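Local coordinates for protein beta sliding clamp (Caulobacter crescentus, PDB 5WCE) that probably encircles DNA as a ring-shaped head-to-tail homodimer that tethers DNA polymerases and other proteins to the template and so makes them processive, at residues I36-D47 against I68-A78; L269-V280 against L296-L305. All blocks are in the same frame, centred on the assembly; numbering follows the deposited sequence.

Interaction 1 of 2, residues I36-D47 against I68-A78; sequences ILSNILLSAEGD and IDVPGQITAPA
The hydroxyl of Thr75 is held from two quarters: Asn39 ND2 donates to OG1 at 3.1 Å, nearly straight at 176° and within the amide plane, and OG1 also hydrogen-bonds to the carbonyl of Leu119. Asn39 CG is anti to its own carbonyl carbon; this chi1 of -74° sets the amide over the Ala76 peptide, CG 3.4 Å from Ala76 C, and chi2 of 10° points ND2 at Thr75 OG1. With a leucine in place of Asn39 the N-H is lost, and the Thr75 hydroxyl would probably keep only its bond to the Leu119 carbonyl, with no donor facing it from this strand. Backbone N-H...O bonds cross between the strands both ways at the pairs Ile40-Ala76, Leu42-Ile74 and Ala44-Gly72; Leu42 N meets Ile74 O at 2.8 Å, almost in line with the C=O. Past the end of this ladder Ala78 N donates to Ser38 O at 2.9 Å, and the Ala78 methyl presses on Ile40 CG1 at a tight 3.5 Å. Toward the other end, Ile68 CD1 packs on the Ala44 methyl at 3.8 Å, while two waters join Gly46 O to the backbone of Ile68. This is an antiparallel pair at the margin of the sheet that runs from the N-terminal into the central domain, with strand 72-77 outermost and leading directly into helix 78-87.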
loop_
_atom_site.group_PDB
_atom_site.type_symbol
_atom_site.label_atom_id
_atom_site.label_comp_id
_atom_site.label_asym_id
_atom_site.label_seq_id
_atom_site.Cartn_x
_atom_site.Cartn_y
_atom_site.Cartn_z
ATOM N N ILE A 36 -20.743 20.821 -0.188
ATOM C CA ILE A 36 -21.690 20.131 0.676
ATOM C C ILE A 36 -21.617 18.588 0.549
ATOM O O ILE A 36 -21.894 17.863 1.502
ATOM C CB ILE A 36 -23.134 20.687 0.571
ATOM C CG1 ILE A 36 -23.905 20.198 1.808
ATOM C CG2 ILE A 36 -23.785 20.217 -0.741
ATOM C CD1 ILE A 36 -25.092 20.990 2.167
ATOM N N LEU A 37 -21.146 18.080 -0.589
ATOM C CA LEU A 37 -21.011 16.649 -0.767
ATOM C C LEU A 37 -19.817 16.097 -0.007
ATOM O O LEU A 37 -19.715 14.910 0.160
ATOM C CB LEU A 37 -20.873 16.302 -2.255
ATOM C CG LEU A 37 -22.026 16.740 -3.167
ATOM C CD1 LEU A 37 -21.805 16.125 -4.558
ATOM C CD2 LEU A 37 -23.349 16.238 -2.603
ATOM N N SER A 38 -18.953 16.959 0.518
ATOM C CA SER A 38 -17.914 16.539 1.448
ATOM C C SER A 38 -18.448 16.420 2.873
ATOM O O SER A 38 -17.705 15.964 3.729
ATOM C CB SER A 38 -16.741 17.572 1.448
ATOM O OG SER A 38 -16.001 17.320 0.268
ATOM N N ASN A 39 -19.695 16.827 3.122
ATOM C CA ASN A 39 -20.233 16.857 4.468
ATOM C C ASN A 39 -21.097 15.680 4.849
ATOM O O ASN A 39 -21.672 14.955 3.968
ATOM C CB ASN A 39 -20.987 18.170 4.727
ATOM C CG ASN A 39 -20.041 19.353 4.901
ATOM O OD1 ASN A 39 -18.856 19.229 4.659
ATOM N ND2 ASN A 39 -20.576 20.512 5.316
ATOM N N ILE A 40 -21.198 15.482 6.167
ATOM C CA ILE A 40 -22.173 14.573 6.756
ATOM C C ILE A 40 -23.332 15.401 7.281
ATOM O O ILE A 40 -23.130 16.425 7.921
ATOM C CB ILE A 40 -21.567 13.686 7.879
ATOM C CG1 ILE A 40 -20.670 12.623 7.286
ATOM C CG2 ILE A 40 -22.641 12.971 8.712
ATOM C CD1 ILE A 40 -19.718 11.925 8.273
ATOM N N LEU A 41 -24.548 14.970 6.988
ATOM C CA LEU A 41 -25.765 15.475 7.634
ATOM C C LEU A 41 -25.936 14.790 8.993
ATOM O O LEU A 41 -26.081 13.548 9.081
ATOM C CB LEU A 41 -26.985 15.177 6.757
ATOM C CG LEU A 41 -28.351 15.561 7.374
ATOM C CD1 LEU A 41 -28.462 17.063 7.572
ATOM C CD2 LEU A 41 -29.441 15.003 6.478
ATOM N N LEU A 42 -25.882 15.594 10.068
ATOM C CA LEU A 42 -26.026 15.155 11.443
ATOM C C LEU A 42 -27.448 15.564 11.861
ATOM O O LEU A 42 -27.816 16.721 11.740
ATOM C CB LEU A 42 -24.988 15.808 12.342
ATOM C CG LEU A 42 -23.530 15.460 12.034
ATOM C CD1 LEU A 42 -22.629 16.322 12.923
ATOM C CD2 LEU A 42 -23.225 14.009 12.309
ATOM N N SER A 43 -28.238 14.605 12.309
ATOM C CA SER A 43 -29.593 14.910 12.684
ATOM C C SER A 43 -29.866 14.317 14.076
ATOM O O SER A 43 -29.905 13.092 14.243
ATOM C CB SER A 43 -30.523 14.388 11.579
ATOM O OG SER A 43 -31.870 14.583 11.986
ATOM N N ALA A 44 -30.014 15.186 15.085
ATOM C CA ALA A 44 -30.205 14.744 16.461
ATOM C C ALA A 44 -31.673 14.876 16.880
ATOM O O ALA A 44 -32.253 15.958 16.758
ATOM C CB ALA A 44 -29.353 15.548 17.409
ATOM N N GLU A 45 -32.211 13.817 17.437
ATOM C CA GLU A 45 -33.614 13.790 17.835
ATOM C C GLU A 45 -33.830 12.588 18.737
ATOM O O GLU A 45 -33.329 11.525 18.463
ATOM C CB GLU A 45 -34.496 13.679 16.583
ATOM C CG GLU A 45 -35.951 14.031 16.814
ATOM C CD GLU A 45 -36.836 13.626 15.630
ATOM O OE1 GLU A 45 -36.310 13.372 14.519
ATOM O OE2 GLU A 45 -38.057 13.529 15.804
ATOM N N GLY A 46 -34.560 12.779 19.828
ATOM C CA GLY A 46 -34.877 11.694 20.764
ATOM C C GLY A 46 -33.647 11.228 21.518
ATOM O O GLY A 46 -33.082 11.960 22.336
ATOM N N ASP A 47 -33.255 10.002 21.237
ATOM C CA ASP A 47 -32.096 9.351 21.822
ATOM C C ASP A 47 -31.083 8.936 20.756
ATOM O O ASP A 47 -30.194 8.147 21.026
ATOM C CB ASP A 47 -32.553 8.107 22.554
ATOM C CG ASP A 47 -33.469 8.458 23.739
ATOM O OD1 ASP A 47 -33.100 9.289 24.575
ATOM O OD2 ASP A 47 -34.595 7.959 23.793
ATOM N N ILE A 68 -29.325 13.653 23.909
ATOM C CA ILE A 68 -29.690 14.819 23.130
ATOM C C ILE A 68 -30.297 15.857 24.075
ATOM O O ILE A 68 -31.365 15.636 24.634
ATOM C CB ILE A 68 -30.694 14.499 22.013
ATOM C CG1 ILE A 68 -30.232 13.313 21.088
ATOM C CG2 ILE A 68 -30.968 15.734 21.173
ATOM C CD1 ILE A 68 -28.869 13.463 20.541
ATOM N N ASP A 69 -29.618 16.982 24.259
ATOM C CA ASP A 69 -30.164 18.066 25.042
ATOM C C ASP A 69 -31.004 18.953 24.191
ATOM O O ASP A 69 -32.058 19.384 24.629
ATOM C CB ASP A 69 -29.065 18.885 25.664
ATOM C CG ASP A 69 -28.207 18.096 26.554
ATOM O OD1 ASP A 69 -28.689 17.213 27.291
ATOM O OD2 ASP A 69 -27.006 18.381 26.526
ATOM N N VAL A 70 -30.548 19.231 22.982
ATOM C CA VAL A 70 -31.309 20.032 22.052
ATOM C C VAL A 70 -31.278 19.363 20.687
ATOM O O VAL A 70 -30.192 19.131 20.148
ATOM C CB VAL A 70 -30.742 21.457 21.940
ATOM C CG1 VAL A 70 -31.550 22.273 20.941
ATOM C CG2 VAL A 70 -30.732 22.150 23.296
ATOM N N PRO A 71 -32.445 19.018 20.138
ATOM C CA PRO A 71 -32.460 18.399 18.825
ATOM C C PRO A 71 -32.180 19.390 17.730
ATOM O O PRO A 71 -32.365 20.611 17.905
ATOM C CB PRO A 71 -33.909 17.885 18.688
ATOM C CG PRO A 71 -34.720 18.818 19.557
ATOM C CD PRO A 71 -33.812 19.346 20.635
ATOM N N GLY A 72 -31.721 18.891 16.597
ATOM C CA GLY A 72 -31.501 19.734 15.445
ATOM C C GLY A 72 -30.669 19.025 14.410
ATOM O O GLY A 72 -30.298 17.854 14.610
ATOM N N GLN A 73 -30.387 19.746 13.330
ATOM C CA GLN A 73 -29.680 19.209 12.147
ATOM C C GLN A 73 -28.633 20.168 11.642
ATOM O O GLN A 73 -28.886 21.371 11.513
ATOM C CB GLN A 73 -30.614 18.998 10.959
ATOM C CG GLN A 73 -31.697 17.967 11.107
ATOM C CD GLN A 73 -32.390 17.743 9.779
ATOM O OE1 GLN A 73 -32.341 16.640 9.214
ATOM N NE2 GLN A 73 -33.011 18.807 9.251
ATOM N N ILE A 74 -27.470 19.646 11.303
ATOM C CA ILE A 74 -26.437 20.455 10.678
ATOM C C ILE A 74 -25.624 19.582 9.746
ATOM O O ILE A 74 -25.756 18.360 9.813
ATOM C CB ILE A 74 -25.479 21.015 11.734
ATOM C CG1 ILE A 74 -24.780 19.857 12.455
ATOM C CG2 ILE A 74 -26.175 21.974 12.678
ATOM C CD1 ILE A 74 -23.932 20.234 13.619
ATOM N N THR A 75 -24.784 20.196 8.920
ATOM C CA THR A 75 -23.848 19.422 8.124
ATOM C C THR A 75 -22.430 19.863 8.433
ATOM O O THR A 75 -22.171 21.065 8.712
ATOM C CB THR A 75 -24.084 19.447 6.595
ATOM O OG1 THR A 75 -23.573 20.656 6.026
ATOM C CG2 THR A 75 -25.577 19.285 6.294
ATOM N N ALA A 76 -21.523 18.892 8.399
ATOM C CA ALA A 76 -20.135 19.172 8.759
ATOM C C ALA A 76 -19.185 18.251 7.987
ATOM O O ALA A 76 -19.608 17.153 7.576
ATOM C CB ALA A 76 -19.985 18.987 10.277
ATOM N N PRO A 77 -17.918 18.681 7.781
ATOM C CA PRO A 77 -16.989 17.933 6.942
ATOM C C PRO A 77 -16.755 16.491 7.429
ATOM O O PRO A 77 -16.420 16.244 8.577
ATOM C CB PRO A 77 -15.700 18.782 6.941
ATOM C CG PRO A 77 -16.107 20.099 7.439
ATOM C CD PRO A 77 -17.314 19.931 8.283
ATOM N N ALA A 78 -16.925 15.559 6.520
ATOM C CA ALA A 78 -17.021 14.156 6.895
ATOM C C ALA A 78 -15.693 13.521 7.318
ATOM O O ALA A 78 -15.582 12.996 8.428
ATOM C CB ALA A 78 -17.623 13.366 5.767
HETATM O O HOH W 1 -31.526 11.860 24.643
HETATM O O HOH W 2 -33.965 14.267 23.781
#

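Interaction 2 of 2, residues L269-V280 against L296-L305; sequences LTLDNDLFAKAV and LAVEPGRITL
Helix 273-280 runs in nearly the same direction as strand 302-305, 21° apart with the axes 10.2 Å from each other, and the gap is filled by apolar side chains with no hydrogen bond across it. Phe276 is central. Its CG is anti to the backbone N (chi1 179°), which sends the ring out from the helix to the strands, where CE1 lies 3.9 Å from Leu305 CD2 and 4.0 Å from Ile303 CD1. Leu296 CD2 comes to the ring edge near CZ. From within its own segment, Leu271 CD2 covers one face and Val280 CG2 the opposite one, both offset to the rim, so the ring is held between them. The other branch of Leu305, CD1, reaches the helix itself and touches the Ala279 methyl at 3.7 Å. Leu269 and Val298 meet tip to tip, CD1 to CG1 at 3.5 Å, and Ile303 CD1 fits between Leu269 and Phe276. At the helix start Asp272 OD1 accepts from Leu275 N, an N-cap bond. Around this core, Leu269 and Leu271 pack on strand 348-353, Leu296 rests on strand 328-333, Ala279 touches strand 314-320, and Asn273 ND2 bonds to Cys341 O of helix 334-343.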
loop_
_atom_site.group_PDB
_atom_site.type_symbol
_atom_site.label_atom_id
_atom_site.label_comp_id
_atom_site.label_asym_id
_atom_site.label_seq_id
_atom_site.Cartn_x
_atom_site.Cartn_y
_atom_site.Cartn_z
ATOM N N LEU A 269 -12.186 -30.569 -20.382
ATOM C CA LEU A 269 -10.896 -30.811 -19.802
ATOM C C LEU A 269 -10.966 -30.501 -18.294
ATOM O O LEU A 269 -11.516 -29.490 -17.913
ATOM C CB LEU A 269 -9.962 -29.841 -20.545
ATOM C CG LEU A 269 -8.516 -29.650 -20.242
ATOM C CD1 LEU A 269 -7.879 -29.055 -21.500
ATOM C CD2 LEU A 269 -8.301 -28.821 -18.959
ATOM N N THR A 270 -10.382 -31.342 -17.476
ATOM C CA THR A 270 -10.281 -31.110 -16.038
ATOM C C THR A 270 -8.819 -31.049 -15.627
ATOM O O THR A 270 -7.939 -31.781 -16.155
ATOM C CB THR A 270 -11.014 -32.197 -15.226
ATOM O OG1 THR A 270 -12.384 -32.278 -15.648
ATOM C CG2 THR A 270 -11.063 -31.817 -13.765
ATOM N N LEU A 271 -8.533 -30.164 -14.681
ATOM C CA LEU A 271 -7.170 -29.995 -14.247
ATOM C C LEU A 271 -7.075 -29.646 -12.751
ATOM O O LEU A 271 -8.076 -29.241 -12.091
ATOM C CB LEU A 271 -6.477 -28.984 -15.146
ATOM C CG LEU A 271 -7.060 -27.557 -15.300
ATOM C CD1 LEU A 271 -6.942 -26.734 -13.995
ATOM C CD2 LEU A 271 -6.383 -26.801 -16.425
ATOM N N ASP A 272 -5.859 -29.790 -12.247
ATOM C CA ASP A 272 -5.483 -29.351 -10.904
ATOM C C ASP A 272 -5.342 -27.833 -10.923
ATOM O O ASP A 272 -4.379 -27.283 -11.475
ATOM C CB ASP A 272 -4.173 -30.043 -10.484
ATOM C CG ASP A 272 -3.712 -29.663 -9.116
ATOM O OD1 ASP A 272 -3.855 -28.555 -8.651
ATOM O OD2 ASP A 272 -3.067 -30.501 -8.497
ATOM N N ASN A 273 -6.309 -27.152 -10.307
ATOM C CA ASN A 273 -6.447 -25.708 -10.413
ATOM C C ASN A 273 -5.278 -24.977 -9.803
ATOM O O ASN A 273 -4.799 -23.983 -10.364
ATOM C CB ASN A 273 -7.733 -25.252 -9.748
ATOM C CG ASN A 273 -7.988 -23.770 -9.895
ATOM O OD1 ASN A 273 -8.251 -23.303 -11.008
ATOM N ND2 ASN A 273 -7.959 -23.015 -8.763
ATOM N N ASP A 274 -4.838 -25.421 -8.629
ATOM C CA ASP A 274 -3.696 -24.761 -7.976
ATOM C C ASP A 274 -2.420 -24.923 -8.811
ATOM O O ASP A 274 -1.735 -23.947 -9.040
ATOM C CB ASP A 274 -3.462 -25.290 -6.569
ATOM C CG ASP A 274 -2.366 -24.480 -5.828
ATOM O OD1 ASP A 274 -2.476 -23.240 -5.728
ATOM O OD2 ASP A 274 -1.381 -25.079 -5.416
ATOM N N LEU A 275 -2.121 -26.121 -9.282
ATOM C CA LEU A 275 -0.909 -26.330 -10.070
ATOM C C LEU A 275 -0.987 -25.498 -11.367
ATOM O O LEU A 275 -0.038 -24.827 -11.755
ATOM C CB LEU A 275 -0.660 -27.790 -10.367
ATOM C CG LEU A 275 0.468 -28.032 -11.386
ATOM C CD1 LEU A 275 1.815 -27.435 -10.913
ATOM C CD2 LEU A 275 0.565 -29.499 -11.739
ATOM N N PHE A 276 -2.151 -25.486 -11.996
ATOM C CA PHE A 276 -2.307 -24.772 -13.262
ATOM C C PHE A 276 -2.145 -23.270 -13.068
ATOM O O PHE A 276 -1.437 -22.633 -13.817
ATOM C CB PHE A 276 -3.667 -25.117 -13.917
ATOM C CG PHE A 276 -3.913 -24.413 -15.214
ATOM C CD1 PHE A 276 -3.282 -24.826 -16.364
ATOM C CD2 PHE A 276 -4.836 -23.387 -15.292
ATOM C CE1 PHE A 276 -3.544 -24.197 -17.576
ATOM C CE2 PHE A 276 -5.136 -22.797 -16.502
ATOM C CZ PHE A 276 -4.447 -23.181 -17.643
ATOM N N ALA A 277 -2.806 -22.722 -12.053
ATOM C CA ALA A 277 -2.705 -21.327 -11.745
ATOM C C ALA A 277 -1.230 -20.913 -11.474
ATOM O O ALA A 277 -0.774 -19.882 -11.954
ATOM C CB ALA A 277 -3.583 -20.986 -10.546
ATOM N N LYS A 278 -0.497 -21.748 -10.734
ATOM C CA LYS A 278 0.914 -21.459 -10.457
ATOM C C LYS A 278 1.730 -21.436 -11.710
ATOM O O LYS A 278 2.602 -20.572 -11.855
ATOM C CB LYS A 278 1.509 -22.423 -9.420
ATOM C CG LYS A 278 1.075 -22.021 -8.027
ATOM C CD LYS A 278 1.436 -23.090 -7.025
ATOM C CE LYS A 278 0.994 -22.657 -5.640
ATOM N NZ LYS A 278 1.103 -23.878 -4.807
ATOM N N ALA A 279 1.416 -22.346 -12.633
ATOM C CA ALA A 279 2.101 -22.401 -13.915
ATOM C C ALA A 279 1.776 -21.196 -14.763
ATOM O O ALA A 279 2.688 -20.605 -15.306
ATOM C CB ALA A 279 1.802 -23.684 -14.662
ATOM N N VAL A 280 0.499 -20.836 -14.897
ATOM C CA VAL A 280 0.121 -19.620 -15.604
ATOM C C VAL A 280 0.840 -18.394 -15.029
ATOM O O VAL A 280 1.364 -17.592 -15.762
ATOM C CB VAL A 280 -1.397 -19.357 -15.572
ATOM C CG1 VAL A 280 -1.735 -18.019 -16.231
ATOM C CG2 VAL A 280 -2.139 -20.487 -16.303
ATOM N N LEU A 296 -2.342 -21.524 -24.745
ATOM C CA LEU A 296 -2.599 -22.861 -24.206
ATOM C C LEU A 296 -2.626 -23.782 -25.423
ATOM O O LEU A 296 -3.547 -23.685 -26.269
ATOM C CB LEU A 296 -3.954 -22.953 -23.498
ATOM C CG LEU A 296 -4.166 -22.396 -22.089
ATOM C CD1 LEU A 296 -3.800 -20.920 -22.032
ATOM C CD2 LEU A 296 -5.583 -22.625 -21.588
ATOM N N ALA A 297 -1.583 -24.613 -25.566
ATOM C CA ALA A 297 -1.556 -25.635 -26.587
ATOM C C ALA A 297 -2.061 -26.924 -25.926
ATOM O O ALA A 297 -1.384 -27.525 -25.082
ATOM C CB ALA A 297 -0.149 -25.787 -27.151
ATOM N N VAL A 298 -3.296 -27.275 -26.245
ATOM C CA VAL A 298 -4.034 -28.353 -25.610
ATOM C C VAL A 298 -3.923 -29.587 -26.508
ATOM O O VAL A 298 -4.117 -29.514 -27.729
ATOM C CB VAL A 298 -5.542 -27.951 -25.414
ATOM C CG1 VAL A 298 -6.311 -28.999 -24.681
ATOM C CG2 VAL A 298 -5.638 -26.642 -24.630
ATOM N N GLU A 299 -3.584 -30.700 -25.880
ATOM C CA GLU A 299 -3.545 -31.998 -26.513
ATOM C C GLU A 299 -3.928 -33.052 -25.493
ATOM O O GLU A 299 -3.936 -32.765 -24.303
ATOM C CB GLU A 299 -2.119 -32.260 -27.080
ATOM C CG GLU A 299 -1.050 -32.351 -26.001
ATOM C CD GLU A 299 0.381 -32.526 -26.554
ATOM O OE1 GLU A 299 0.641 -33.588 -27.135
ATOM O OE2 GLU A 299 1.201 -31.594 -26.391
ATOM N N PRO A 300 -4.165 -34.319 -25.930
ATOM C CA PRO A 300 -4.428 -35.334 -24.928
ATOM C C PRO A 300 -3.385 -35.360 -23.839
ATOM O O PRO A 300 -2.166 -35.319 -24.105
ATOM C CB PRO A 300 -4.438 -36.643 -25.744
ATOM C CG PRO A 300 -5.018 -36.202 -27.063
ATOM C CD PRO A 300 -4.472 -34.798 -27.298
ATOM N N GLY A 301 -3.835 -35.371 -22.597
ATOM C CA GLY A 301 -2.935 -35.376 -21.451
ATOM C C GLY A 301 -2.239 -34.094 -20.998
ATOM O O GLY A 301 -1.600 -34.109 -19.946
ATOM N N ARG A 302 -2.314 -32.995 -21.759
ATOM C CA ARG A 302 -1.371 -31.895 -21.512
ATOM C C ARG A 302 -1.812 -30.558 -22.058
ATOM O O ARG A 302 -2.403 -30.447 -23.141
ATOM C CB ARG A 302 0.007 -32.320 -22.101
ATOM C CG ARG A 302 1.059 -31.271 -22.183
ATOM C CD ARG A 302 2.377 -31.800 -22.750
ATOM N NE ARG A 302 2.937 -32.859 -21.934
ATOM C CZ ARG A 302 4.003 -33.577 -22.272
ATOM N NH1 ARG A 302 4.647 -33.333 -23.406
ATOM N NH2 ARG A 302 4.443 -34.527 -21.443
ATOM N N ILE A 303 -1.481 -29.516 -21.305
ATOM C CA ILE A 303 -1.504 -28.155 -21.818
ATOM C C ILE A 303 -0.094 -27.643 -21.761
ATOM O O ILE A 303 0.540 -27.690 -20.689
ATOM C CB ILE A 303 -2.419 -27.236 -21.007
ATOM C CG1 ILE A 303 -3.840 -27.734 -21.066
ATOM C CG2 ILE A 303 -2.334 -25.798 -21.556
ATOM C CD1 ILE A 303 -4.816 -26.903 -20.298
ATOM N N THR A 304 0.403 -27.154 -22.890
ATOM C CA THR A 304 1.691 -26.446 -22.904
ATOM C C THR A 304 1.366 -24.942 -22.908
ATOM O O THR A 304 0.677 -24.468 -23.811
ATOM C CB THR A 304 2.510 -26.889 -24.127
ATOM O OG1 THR A 304 2.790 -28.271 -23.956
ATOM C CG2 THR A 304 3.848 -26.164 -24.220
ATOM N N LEU A 305 1.818 -24.235 -21.898
ATOM C CA LEU A 305 1.605 -22.813 -21.771
ATOM C C LEU A 305 2.774 -22.048 -22.336
ATOM O O LEU A 305 3.923 -22.336 -21.973
ATOM C CB LEU A 305 1.423 -22.425 -20.284
ATOM C CG LEU A 305 0.236 -23.050 -19.561
ATOM C CD1 LEU A 305 0.440 -22.846 -18.040
ATOM C CD2 LEU A 305 -1.063 -22.442 -20.094
#

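Interaction 1 comes first and is complete well before the chain reaches interaction 2; their centres are 58 Å apart, on opposite sides of the chain's centre. The first belongs to the N-terminal domain, the second to the C-terminal domain, with the central domain between them. They share no sheet, yet each involves an outermost strand of an eight-stranded antiparallel sheet that bridges two domains: 72-77 in the N-terminal and central pair, 267-272 in the central and C-terminal pair. Interaction 1 mainly joins neighbours within a sheet, with Ile68 reaching in from the other sheet of the N-terminal domain; interaction 2 packs a strand and helix against another sheet. They stand near the two ends of the three-domain arc that pairs head to tail into a ring.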